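Local coordinates for protein oxidoreductase, Gfo/Idh/MocA family (Vibrio cholerae, PDB 1XEA) that is probably an NAD(P)-dependent oxidoreductase of the Gfo/Idh/MocA family, though its substrate is not known, at residues Leu30-Leu40 with Val49-Val59; Ile126-Glu135 with Tyr230-Thr241. All blocks are in the same frame, centred on the assembly; numbering follows the deposited sequence.

In the fold
Interaction 1 and interaction 2 lie on opposite sides of the chain's centre, their own centres 40 Å apart and their nearest atoms about 21 Å apart, so neither touches the other. They follow one another along the sequence. Interaction 1, 30-40 with 49-59, belongs to the N-terminal Rossmann-type domain, where T34 touches a glycine-rich GxGxxA segment of the kind that usually receives the dinucleotide. Interaction 2, 126-135 with 230-241, packs a helix on the large mixed sheet of the other half of the chain, and the side chain of E135 there comes about 4 Å from a bound nickel ion.

Interaction 1: Leu30-Leu40 with Val49-Val59; sequences LVLCTRNPKVL and VSATCTDYRDV
V31 and A51 meet where segment 49-59 runs alongside edge strand 28-33, the CG1 methyl of V31 lying 3.5 Å from A51 CB. V31 CG1 stands anti to the backbone N (chi1 -176°), which sets both methyls of the fork against this one carbon. At the next residue, L32 crosses V49 at about a right angle, its CD1 3.6 Å from V49 CG2. C33 is covered from two directions: its CB faces C53 CB at 4.1 Å, while SG lies 4.0 Å from V59 CG2. L40, in the first turn of the helix capped by N36, points inward and lays CD2 beside T52 CG2 and the carbonyl oxygen of C53. The same C53 O accepts a hydrogen bond from T34 N (3.3 Å, 152° at the hydrogen) and also receives a CA-H...O contact from C33. Mostly buried apolar side chains, V31, L32, C33, A51 and C53 among them, form the dense part of the contact, with V49 and T52 at its margin.

Towards R35 the contact becomes solvent-facing, though still broad. T54 lays CG2 against the carbonyl oxygen of R35. The arginine chain leaves the backbone away from 49-59 and bends back at chi2 (-69°) to bring NH1 within 3.3 Å of T54 O, a weak hydrogen bond at the guanidinium edge. R35 is exposed to solvent, and the carboxylate of D55 is not in contact with it. Behind this margin Y56 turns to helix 76-85, where its ring meets F82 edge-to-face. The succession of strand 28-33, helix 37-46 and a returning loop laid along the border of the parallel sheet is consistent with the edge of an NAD-binding Rossmann fold.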
loop_
_atom_site.group_PDB
_atom_site.type_symbol
_atom_site.label_atom_id
_atom_site.label_comp_id
_atom_site.label_asym_id
_atom_site.label_seq_id
_atom_site.Cartn_x
_atom_site.Cartn_y
_atom_site.Cartn_z
ATOM N N LEU A 30 -18.680 22.559 32.118
ATOM C CA LEU A 30 -17.332 22.256 32.564
ATOM C C LEU A 30 -16.863 23.149 33.699
ATOM O O LEU A 30 -17.315 24.288 33.849
ATOM C CB LEU A 30 -16.353 22.373 31.395
ATOM C CG LEU A 30 -15.945 21.084 30.681
ATOM C CD1 LEU A 30 -15.118 21.431 29.458
ATOM C CD2 LEU A 30 -15.147 20.190 31.631
ATOM N N VAL A 31 -15.947 22.618 34.497
ATOM C CA VAL A 31 -15.386 23.355 35.612
ATOM C C VAL A 31 -13.884 23.107 35.594
ATOM O O VAL A 31 -13.407 22.111 36.128
ATOM C CB VAL A 31 -15.992 22.886 36.964
ATOM C CG1 VAL A 31 -15.449 23.739 38.090
ATOM C CG2 VAL A 31 -17.517 22.980 36.927
ATOM N N LEU A 32 -13.139 24.004 34.961
ATOM C CA LEU A 32 -11.698 23.836 34.882
ATOM C C LEU A 32 -11.002 24.045 36.218
ATOM O O LEU A 32 -11.403 24.879 37.035
ATOM C CB LEU A 32 -11.100 24.773 33.830
ATOM C CG LEU A 32 -11.581 24.531 32.394
ATOM C CD1 LEU A 32 -10.786 25.408 31.449
ATOM C CD2 LEU A 32 -11.415 23.064 32.012
ATOM N N CYS A 33 -9.953 23.262 36.434
ATOM C CA CYS A 33 -9.183 23.338 37.659
ATOM C C CYS A 33 -7.761 22.855 37.455
ATOM O O CYS A 33 -7.530 21.764 36.936
ATOM C CB CYS A 33 -9.832 22.490 38.740
ATOM S SG CYS A 33 -8.778 22.297 40.175
ATOM N N THR A 34 -6.806 23.666 37.885
ATOM C CA THR A 34 -5.413 23.296 37.744
ATOM C C THR A 34 -4.545 24.206 38.602
ATOM O O THR A 34 -4.943 25.327 38.928
ATOM C CB THR A 34 -4.985 23.351 36.250
ATOM O OG1 THR A 34 -3.639 22.881 36.105
ATOM C CG2 THR A 34 -5.096 24.762 35.711
ATOM N N ARG A 35 -3.372 23.709 38.988
ATOM C CA ARG A 35 -2.441 24.470 39.821
ATOM C C ARG A 35 -2.125 25.834 39.214
ATOM O O ARG A 35 -2.502 26.865 39.769
ATOM C CB ARG A 35 -1.139 23.678 40.026
ATOM C CG ARG A 35 -1.179 22.641 41.146
ATOM C CD ARG A 35 -1.256 23.299 42.525
ATOM N NE ARG A 35 -1.405 22.316 43.603
ATOM C CZ ARG A 35 -2.533 22.093 44.282
ATOM N NH1 ARG A 35 -3.629 22.788 44.004
ATOM N NH2 ARG A 35 -2.568 21.163 45.233
ATOM N N ASN A 36 -1.444 25.829 38.069
ATOM C CA ASN A 36 -1.058 27.063 37.380
ATOM C C ASN A 36 -2.260 27.935 36.995
ATOM O O ASN A 36 -3.092 27.530 36.181
ATOM C CB ASN A 36 -0.253 26.732 36.125
ATOM C CG ASN A 36 0.376 27.958 35.509
ATOM O OD1 ASN A 36 -0.153 29.064 35.617
ATOM N ND2 ASN A 36 1.512 27.768 34.853
ATOM N N PRO A 37 -2.350 29.156 37.560
ATOM C CA PRO A 37 -3.455 30.082 37.280
ATOM C C PRO A 37 -3.354 30.700 35.892
ATOM O O PRO A 37 -4.361 31.092 35.297
ATOM C CB PRO A 37 -3.313 31.117 38.384
ATOM C CG PRO A 37 -1.826 31.224 38.508
ATOM C CD PRO A 37 -1.381 29.773 38.486
ATOM N N LYS A 38 -2.127 30.785 35.388
ATOM C CA LYS A 38 -1.868 31.338 34.062
ATOM C C LYS A 38 -2.546 30.456 33.012
ATOM O O LYS A 38 -3.449 30.897 32.294
ATOM C CB LYS A 38 -0.356 31.380 33.805
ATOM C CG LYS A 38 0.035 31.716 32.369
ATOM C CD LYS A 38 1.502 31.393 32.097
ATOM C CE LYS A 38 1.802 29.910 32.294
ATOM N NZ LYS A 38 3.228 29.601 31.995
ATOM N N VAL A 39 -2.085 29.211 32.935
ATOM C CA VAL A 39 -2.623 28.229 32.010
ATOM C C VAL A 39 -4.124 28.094 32.251
ATOM O O VAL A 39 -4.927 28.078 31.314
ATOM C CB VAL A 39 -1.941 26.864 32.223
ATOM C CG1 VAL A 39 -2.578 25.800 31.333
ATOM C CG2 VAL A 39 -0.455 26.989 31.920
ATOM N N LEU A 40 -4.493 28.017 33.522
ATOM C CA LEU A 40 -5.891 27.890 33.907
ATOM C C LEU A 40 -6.754 28.908 33.192
ATOM O O LEU A 40 -7.766 28.561 32.582
ATOM C CB LEU A 40 -6.035 28.086 35.411
ATOM C CG LEU A 40 -7.455 28.301 35.935
ATOM C CD1 LEU A 40 -8.387 27.148 35.551
ATOM C CD2 LEU A 40 -7.365 28.445 37.436
ATOM N N VAL A 49 -15.233 29.204 29.568
ATOM C CA VAL A 49 -15.774 28.543 30.753
ATOM C C VAL A 49 -15.721 29.508 31.919
ATOM O O VAL A 49 -14.735 30.221 32.099
ATOM C CB VAL A 49 -14.973 27.286 31.142
ATOM C CG1 VAL A 49 -14.966 26.298 29.991
ATOM C CG2 VAL A 49 -13.565 27.672 31.534
ATOM N N SER A 50 -16.786 29.531 32.709
ATOM C CA SER A 50 -16.857 30.423 33.857
ATOM C C SER A 50 -16.299 29.782 35.120
ATOM O O SER A 50 -15.458 30.368 35.803
ATOM C CB SER A 50 -18.305 30.847 34.089
ATOM O OG SER A 50 -18.829 31.467 32.925
ATOM N N ALA A 51 -16.769 28.577 35.424
ATOM C CA ALA A 51 -16.326 27.850 36.609
ATOM C C ALA A 51 -14.817 27.596 36.590
ATOM O O ALA A 51 -14.360 26.587 36.057
ATOM C CB ALA A 51 -17.082 26.527 36.715
ATOM N N THR A 52 -14.052 28.516 37.170
ATOM C CA THR A 52 -12.599 28.384 37.228
ATOM C C THR A 52 -12.205 28.010 38.642
ATOM O O THR A 52 -12.949 28.280 39.585
ATOM C CB THR A 52 -11.902 29.689 36.836
ATOM O OG1 THR A 52 -12.323 30.068 35.520
ATOM C CG2 THR A 52 -10.391 29.510 36.844
ATOM N N CYS A 53 -11.027 27.413 38.803
ATOM C CA CYS A 53 -10.609 26.959 40.122
ATOM C C CYS A 53 -9.137 26.554 40.136
ATOM O O CYS A 53 -8.617 26.062 39.140
ATOM C CB CYS A 53 -11.501 25.771 40.481
ATOM S SG CYS A 53 -11.312 25.016 42.087
ATOM N N THR A 54 -8.460 26.753 41.261
ATOM C CA THR A 54 -7.049 26.378 41.347
ATOM C C THR A 54 -6.798 25.242 42.330
ATOM O O THR A 54 -5.870 24.447 42.156
ATOM C CB THR A 54 -6.170 27.568 41.770
ATOM O OG1 THR A 54 -6.216 28.574 40.757
ATOM C CG2 THR A 54 -4.722 27.127 41.953
ATOM N N ASP A 55 -7.615 25.182 43.374
ATOM C CA ASP A 55 -7.486 24.140 44.386
ATOM C C ASP A 55 -8.554 23.070 44.169
ATOM O O ASP A 55 -9.750 23.366 44.158
ATOM C CB ASP A 55 -7.634 24.744 45.784
ATOM C CG ASP A 55 -7.329 23.749 46.878
ATOM O OD1 ASP A 55 -8.043 22.727 46.968
ATOM O OD2 ASP A 55 -6.372 23.991 47.645
ATOM N N TYR A 56 -8.111 21.825 44.015
ATOM C CA TYR A 56 -9.015 20.710 43.771
ATOM C C TYR A 56 -10.120 20.562 44.798
ATOM O O TYR A 56 -10.978 19.696 44.653
ATOM C CB TYR A 56 -8.225 19.401 43.660
ATOM C CG TYR A 56 -7.655 18.878 44.954
ATOM C CD1 TYR A 56 -8.449 18.160 45.846
ATOM C CD2 TYR A 56 -6.313 19.072 45.271
ATOM C CE1 TYR A 56 -7.920 17.642 47.029
ATOM C CE2 TYR A 56 -5.767 18.561 46.451
ATOM C CZ TYR A 56 -6.576 17.844 47.329
ATOM O OH TYR A 56 -6.044 17.332 48.501
ATOM N N ARG A 57 -10.115 21.407 45.825
ATOM C CA ARG A 57 -11.142 21.329 46.860
ATOM C C ARG A 57 -12.324 22.231 46.545
ATOM O O ARG A 57 -13.481 21.838 46.721
ATOM C CB ARG A 57 -10.545 21.698 48.216
ATOM C CG ARG A 57 -9.459 20.743 48.652
ATOM C CD ARG A 57 -8.405 21.458 49.480
ATOM N NE ARG A 57 -7.117 20.779 49.391
ATOM C CZ ARG A 57 -5.973 21.281 49.843
ATOM N NH1 ARG A 57 -5.961 22.475 50.419
ATOM N NH2 ARG A 57 -4.843 20.588 49.712
ATOM N N ASP A 58 -12.029 23.433 46.060
ATOM C CA ASP A 58 -13.069 24.399 45.720
ATOM C C ASP A 58 -14.018 23.829 44.679
ATOM O O ASP A 58 -15.130 24.323 44.493
ATOM C CB ASP A 58 -12.440 25.686 45.184
ATOM C CG ASP A 58 -11.516 26.345 46.188
ATOM O OD1 ASP A 58 -12.003 26.778 47.256
ATOM O OD2 ASP A 58 -10.301 26.432 45.907
ATOM N N VAL A 59 -13.563 22.785 44.002
ATOM C CA VAL A 59 -14.353 22.135 42.972
ATOM C C VAL A 59 -15.730 21.705 43.480
ATOM O O VAL A 59 -16.710 21.749 42.741
ATOM C CB VAL A 59 -13.595 20.905 42.411
ATOM C CG1 VAL A 59 -14.484 20.116 41.469
ATOM C CG2 VAL A 59 -12.335 21.365 41.684
#

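Interaction 2: Ile126-Glu135 with Tyr230-Thr241; sequences IPLYNQHLSE and YDNVAYLFDSFT
The ring of F237 carries Y129 over one face, CD1 of the tyrosine standing 3.7 Å above its centre, while L133 CD1 and H132 CB come to its edge. The two rings are oblique, their planes at 36°. One face of Y129 is occupied by CG2 of I126 from its own segment; at its edge, in plane, lies S239 O, to which Y129 OH donates a very short hydrogen bond. F240 completes the aromatic cluster, meeting Y129 obliquely and touching I126 CG2 through CD2 at 3.7 Å. Y235 offers a face to L133, whose CD2 makes a CH-pi contact 3.9 Å from the ring centroid. That same methyl also reaches the edge of Y230, so L133 bridges two tyrosines: CD2 goes to Y235 and Y230, CD1 to F237.

The polar ends of the rings are tied as well. Y230 OH donates to E135 OE1 at 2.6 Å, approaching from above the carboxylate plane by 39°, and OE2 of the same carboxylate accepts from A143 N, so both its oxygens are engaged. The side chains of H132 and Y235 cross at about a right angle, their rings oblique, and a water joins H132 ND1 to Y235 OH. L128 comes to F237 as well, its CD2 3.7 Å from F237 CE2.

Helix 127-132 runs nearly antiparallel to strand 233-237 (177°), with axes 10.8 Å apart, and L128, Y129 and H132 meet Y235 and F237 between them. Strand 233-237 lies between strands 223-230 and 242-247 and is backbone-bonded to both. Y129 of the helix, and L133 just after it, also rest on V226 and A228 of the former, so the helix lies along the two strands on one face of the mixed sheet.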
loop_
_atom_site.group_PDB
_atom_site.type_symbol
_atom_site.label_atom_id
_atom_site.label_comp_id
_atom_site.label_asym_id
_atom_site.label_seq_id
_atom_site.Cartn_x
_atom_site.Cartn_y
_atom_site.Cartn_z
ATOM N N ILE A 126 -11.829 2.186 20.044
ATOM C CA ILE A 126 -11.442 2.578 18.701
ATOM C C ILE A 126 -12.591 2.237 17.761
ATOM O O ILE A 126 -12.852 1.057 17.482
ATOM C CB ILE A 126 -10.168 1.860 18.269
ATOM C CG1 ILE A 126 -9.076 2.138 19.296
ATOM C CG2 ILE A 126 -9.741 2.335 16.886
ATOM C CD1 ILE A 126 -8.816 3.608 19.540
ATOM N N PRO A 127 -13.293 3.270 17.258
ATOM C CA PRO A 127 -14.425 3.038 16.350
ATOM C C PRO A 127 -14.172 2.077 15.193
ATOM O O PRO A 127 -14.973 1.179 14.959
ATOM C CB PRO A 127 -14.814 4.446 15.894
ATOM C CG PRO A 127 -13.558 5.261 16.112
ATOM C CD PRO A 127 -12.986 4.708 17.384
ATOM N N LEU A 128 -13.068 2.235 14.476
ATOM C CA LEU A 128 -12.828 1.329 13.373
ATOM C C LEU A 128 -12.550 -0.097 13.836
ATOM O O LEU A 128 -12.906 -1.060 13.153
ATOM C CB LEU A 128 -11.676 1.817 12.482
ATOM C CG LEU A 128 -11.415 0.988 11.205
ATOM C CD1 LEU A 128 -12.528 1.223 10.212
ATOM C CD2 LEU A 128 -10.087 1.364 10.593
ATOM N N TYR A 129 -11.930 -0.270 14.995
ATOM C CA TYR A 129 -11.646 -1.634 15.427
ATOM C C TYR A 129 -12.842 -2.355 16.024
ATOM O O TYR A 129 -13.039 -3.536 15.762
ATOM C CB TYR A 129 -10.501 -1.658 16.439
ATOM C CG TYR A 129 -9.202 -1.055 15.960
ATOM C CD1 TYR A 129 -9.023 -0.666 14.623
ATOM C CD2 TYR A 129 -8.147 -0.878 16.847
ATOM C CE1 TYR A 129 -7.819 -0.113 14.190
ATOM C CE2 TYR A 129 -6.941 -0.332 16.433
ATOM C CZ TYR A 129 -6.782 0.050 15.112
ATOM O OH TYR A 129 -5.587 0.595 14.715
ATOM N N ASN A 130 -13.631 -1.650 16.831
ATOM C CA ASN A 130 -14.797 -2.260 17.459
ATOM C C ASN A 130 -15.915 -2.514 16.457
ATOM O O ASN A 130 -16.790 -3.347 16.692
ATOM C CB ASN A 130 -15.312 -1.383 18.602
ATOM C CG ASN A 130 -14.292 -1.215 19.730
ATOM O OD1 ASN A 130 -13.270 -1.908 19.783
ATOM N ND2 ASN A 130 -14.576 -0.293 20.646
ATOM N N GLN A 131 -15.885 -1.794 15.340
ATOM C CA GLN A 131 -16.900 -1.954 14.310
ATOM C C GLN A 131 -16.748 -3.282 13.602
ATOM O O GLN A 131 -17.734 -3.917 13.234
ATOM C CB GLN A 131 -16.797 -0.838 13.284
ATOM C CG GLN A 131 -17.566 -1.122 12.014
ATOM C CD GLN A 131 -17.429 0.004 10.997
ATOM O OE1 GLN A 131 -17.723 -0.178 9.804
ATOM N NE2 GLN A 131 -16.984 1.184 11.466
ATOM N N HIS A 132 -15.502 -3.695 13.415
ATOM C CA HIS A 132 -15.208 -4.943 12.735
ATOM C C HIS A 132 -14.982 -6.114 13.692
ATOM O O HIS A 132 -15.459 -7.222 13.442
ATOM C CB HIS A 132 -13.987 -4.751 11.824
ATOM C CG HIS A 132 -14.244 -3.853 10.652
ATOM N ND1 HIS A 132 -14.888 -4.283 9.512
ATOM C CD2 HIS A 132 -13.970 -2.541 10.455
ATOM C CE1 HIS A 132 -15.000 -3.276 8.664
ATOM N NE2 HIS A 132 -14.451 -2.207 9.212
ATOM N N LEU A 133 -14.269 -5.871 14.789
ATOM C CA LEU A 133 -13.985 -6.919 15.773
ATOM C C LEU A 133 -14.850 -6.750 17.027
ATOM O O LEU A 133 -14.512 -5.975 17.921
ATOM C CB LEU A 133 -12.503 -6.869 16.138
ATOM C CG LEU A 133 -11.567 -6.698 14.943
ATOM C CD1 LEU A 133 -10.156 -6.446 15.441
ATOM C CD2 LEU A 133 -11.629 -7.926 14.058
ATOM N N SER A 134 -15.959 -7.488 17.093
ATOM C CA SER A 134 -16.882 -7.395 18.228
ATOM C C SER A 134 -16.232 -7.758 19.562
ATOM O O SER A 134 -16.585 -7.207 20.605
ATOM C CB SER A 134 -18.119 -8.274 17.987
ATOM O OG SER A 134 -17.780 -9.616 17.670
ATOM N N GLU A 135 -15.288 -8.691 19.515
ATOM C CA GLU A 135 -14.575 -9.102 20.703
ATOM C C GLU A 135 -13.960 -7.876 21.396
ATOM O O GLU A 135 -13.858 -7.840 22.617
ATOM C CB GLU A 135 -13.476 -10.105 20.352
ATOM C CG GLU A 135 -13.941 -11.541 20.051
ATOM C CD GLU A 135 -14.712 -11.701 18.737
ATOM O OE1 GLU A 135 -14.491 -10.914 17.787
ATOM O OE2 GLU A 135 -15.533 -12.643 18.656
ATOM N N TYR A 230 -9.114 -14.950 13.179
ATOM C CA TYR A 230 -10.179 -15.865 13.537
ATOM C C TYR A 230 -9.953 -17.064 12.645
ATOM O O TYR A 230 -8.865 -17.231 12.093
ATOM C CB TYR A 230 -11.533 -15.245 13.219
ATOM C CG TYR A 230 -11.811 -13.958 13.952
ATOM C CD1 TYR A 230 -11.257 -12.750 13.524
ATOM C CD2 TYR A 230 -12.634 -13.945 15.076
ATOM C CE1 TYR A 230 -11.526 -11.565 14.200
ATOM C CE2 TYR A 230 -12.904 -12.766 15.756
ATOM C CZ TYR A 230 -12.352 -11.584 15.315
ATOM O OH TYR A 230 -12.638 -10.419 15.983
ATOM N N ASP A 231 -10.958 -17.909 12.487
ATOM C CA ASP A 231 -10.764 -19.042 11.604
ATOM C C ASP A 231 -11.005 -18.578 10.179
ATOM O O ASP A 231 -12.085 -18.106 9.849
ATOM C CB ASP A 231 -11.693 -20.205 11.971
ATOM C CG ASP A 231 -11.305 -20.865 13.292
ATOM O OD1 ASP A 231 -10.105 -21.229 13.463
ATOM O OD2 ASP A 231 -12.202 -21.020 14.159
ATOM N N ASN A 232 -9.971 -18.690 9.350
ATOM C CA ASN A 232 -10.020 -18.297 7.941
ATOM C C ASN A 232 -10.351 -16.845 7.717
ATOM O O ASN A 232 -10.768 -16.452 6.626
ATOM C CB ASN A 232 -11.001 -19.165 7.169
ATOM C CG ASN A 232 -10.538 -20.603 7.085
ATOM O OD1 ASN A 232 -9.361 -20.877 6.825
ATOM N ND2 ASN A 232 -11.456 -21.531 7.301
ATOM N N VAL A 233 -10.154 -16.042 8.752
ATOM C CA VAL A 233 -10.412 -14.625 8.638
ATOM C C VAL A 233 -9.364 -13.887 9.437
ATOM O O VAL A 233 -8.981 -14.328 10.517
ATOM C CB VAL A 233 -11.814 -14.267 9.149
ATOM C CG1 VAL A 233 -12.090 -12.796 8.860
ATOM C CG2 VAL A 233 -12.872 -15.143 8.457
ATOM N N ALA A 234 -8.884 -12.776 8.898
ATOM C CA ALA A 234 -7.873 -11.993 9.583
ATOM C C ALA A 234 -8.036 -10.516 9.240
ATOM O O ALA A 234 -8.726 -10.170 8.281
ATOM C CB ALA A 234 -6.483 -12.485 9.196
ATOM N N TYR A 235 -7.426 -9.656 10.058
ATOM C CA TYR A 235 -7.441 -8.197 9.876
ATOM C C TYR A 235 -6.094 -7.642 10.306
ATOM O O TYR A 235 -5.463 -8.164 11.219
ATOM C CB TYR A 235 -8.478 -7.512 10.763
ATOM C CG TYR A 235 -9.917 -7.808 10.460
ATOM C CD1 TYR A 235 -10.513 -8.987 10.898
ATOM C CD2 TYR A 235 -10.698 -6.894 9.746
ATOM C CE1 TYR A 235 -11.854 -9.252 10.637
ATOM C CE2 TYR A 235 -12.038 -7.146 9.474
ATOM C CZ TYR A 235 -12.609 -8.329 9.923
ATOM O OH TYR A 235 -13.929 -8.595 9.647
ATOM N N LEU A 236 -5.668 -6.561 9.671
ATOM C CA LEU A 236 -4.404 -5.937 10.031
ATOM C C LEU A 236 -4.560 -4.444 9.852
ATOM O O LEU A 236 -4.600 -3.950 8.728
ATOM C CB LEU A 236 -3.270 -6.428 9.137
ATOM C CG LEU A 236 -1.820 -6.232 9.616
ATOM C CD1 LEU A 236 -0.917 -6.360 8.402
ATOM C CD2 LEU A 236 -1.614 -4.895 10.275
ATOM N N PHE A 237 -4.650 -3.722 10.961
ATOM C CA PHE A 237 -4.797 -2.277 10.899
ATOM C C PHE A 237 -3.450 -1.592 11.099
ATOM O O PHE A 237 -2.775 -1.830 12.101
ATOM C CB PHE A 237 -5.775 -1.797 11.964
ATOM C CG PHE A 237 -7.143 -2.383 11.834
ATOM C CD1 PHE A 237 -7.511 -3.498 12.574
ATOM C CD2 PHE A 237 -8.083 -1.796 10.997
ATOM C CE1 PHE A 237 -8.811 -4.016 12.494
ATOM C CE2 PHE A 237 -9.387 -2.302 10.904
ATOM C CZ PHE A 237 -9.749 -3.412 11.653
ATOM N N ASP A 238 -3.064 -0.751 10.143
ATOM C CA ASP A 238 -1.794 -0.020 10.207
ATOM C C ASP A 238 -1.979 1.352 10.863
ATOM O O ASP A 238 -1.030 2.127 10.999
ATOM C CB ASP A 238 -1.212 0.148 8.796
ATOM C CG ASP A 238 -2.250 0.607 7.797
ATOM O OD1 ASP A 238 -3.210 -0.149 7.530
ATOM O OD2 ASP A 238 -2.129 1.729 7.278
ATOM N N SER A 239 -3.212 1.649 11.253
ATOM C CA SER A 239 -3.528 2.905 11.913
ATOM C C SER A 239 -4.942 2.791 12.482
ATOM O O SER A 239 -5.530 1.707 12.501
ATOM C CB SER A 239 -3.463 4.079 10.930
ATOM O OG SER A 239 -4.584 4.116 10.073
ATOM N N PHE A 240 -5.489 3.907 12.946
ATOM C CA PHE A 240 -6.828 3.896 13.481
ATOM C C PHE A 240 -7.855 4.191 12.392
ATOM O O PHE A 240 -9.047 4.096 12.637
ATOM C CB PHE A 240 -6.948 4.918 14.618
ATOM C CG PHE A 240 -6.073 4.614 15.798
ATOM C CD1 PHE A 240 -5.106 5.526 16.212
ATOM C CD2 PHE A 240 -6.174 3.386 16.463
ATOM C CE1 PHE A 240 -4.250 5.215 17.269
ATOM C CE2 PHE A 240 -5.319 3.063 17.526
ATOM C CZ PHE A 240 -4.350 3.977 17.930
ATOM N N THR A 241 -7.415 4.512 11.181
ATOM C CA THR A 241 -8.378 4.845 10.134
ATOM C C THR A 241 -8.410 3.868 8.981
ATOM O O THR A 241 -9.411 3.758 8.283
ATOM C CB THR A 241 -8.103 6.248 9.557
ATOM O OG1 THR A 241 -6.927 6.212 8.738
ATOM C CG2 THR A 241 -7.900 7.234 10.678
HETATM O O HOH W 1 -15.692 -6.827 9.067
#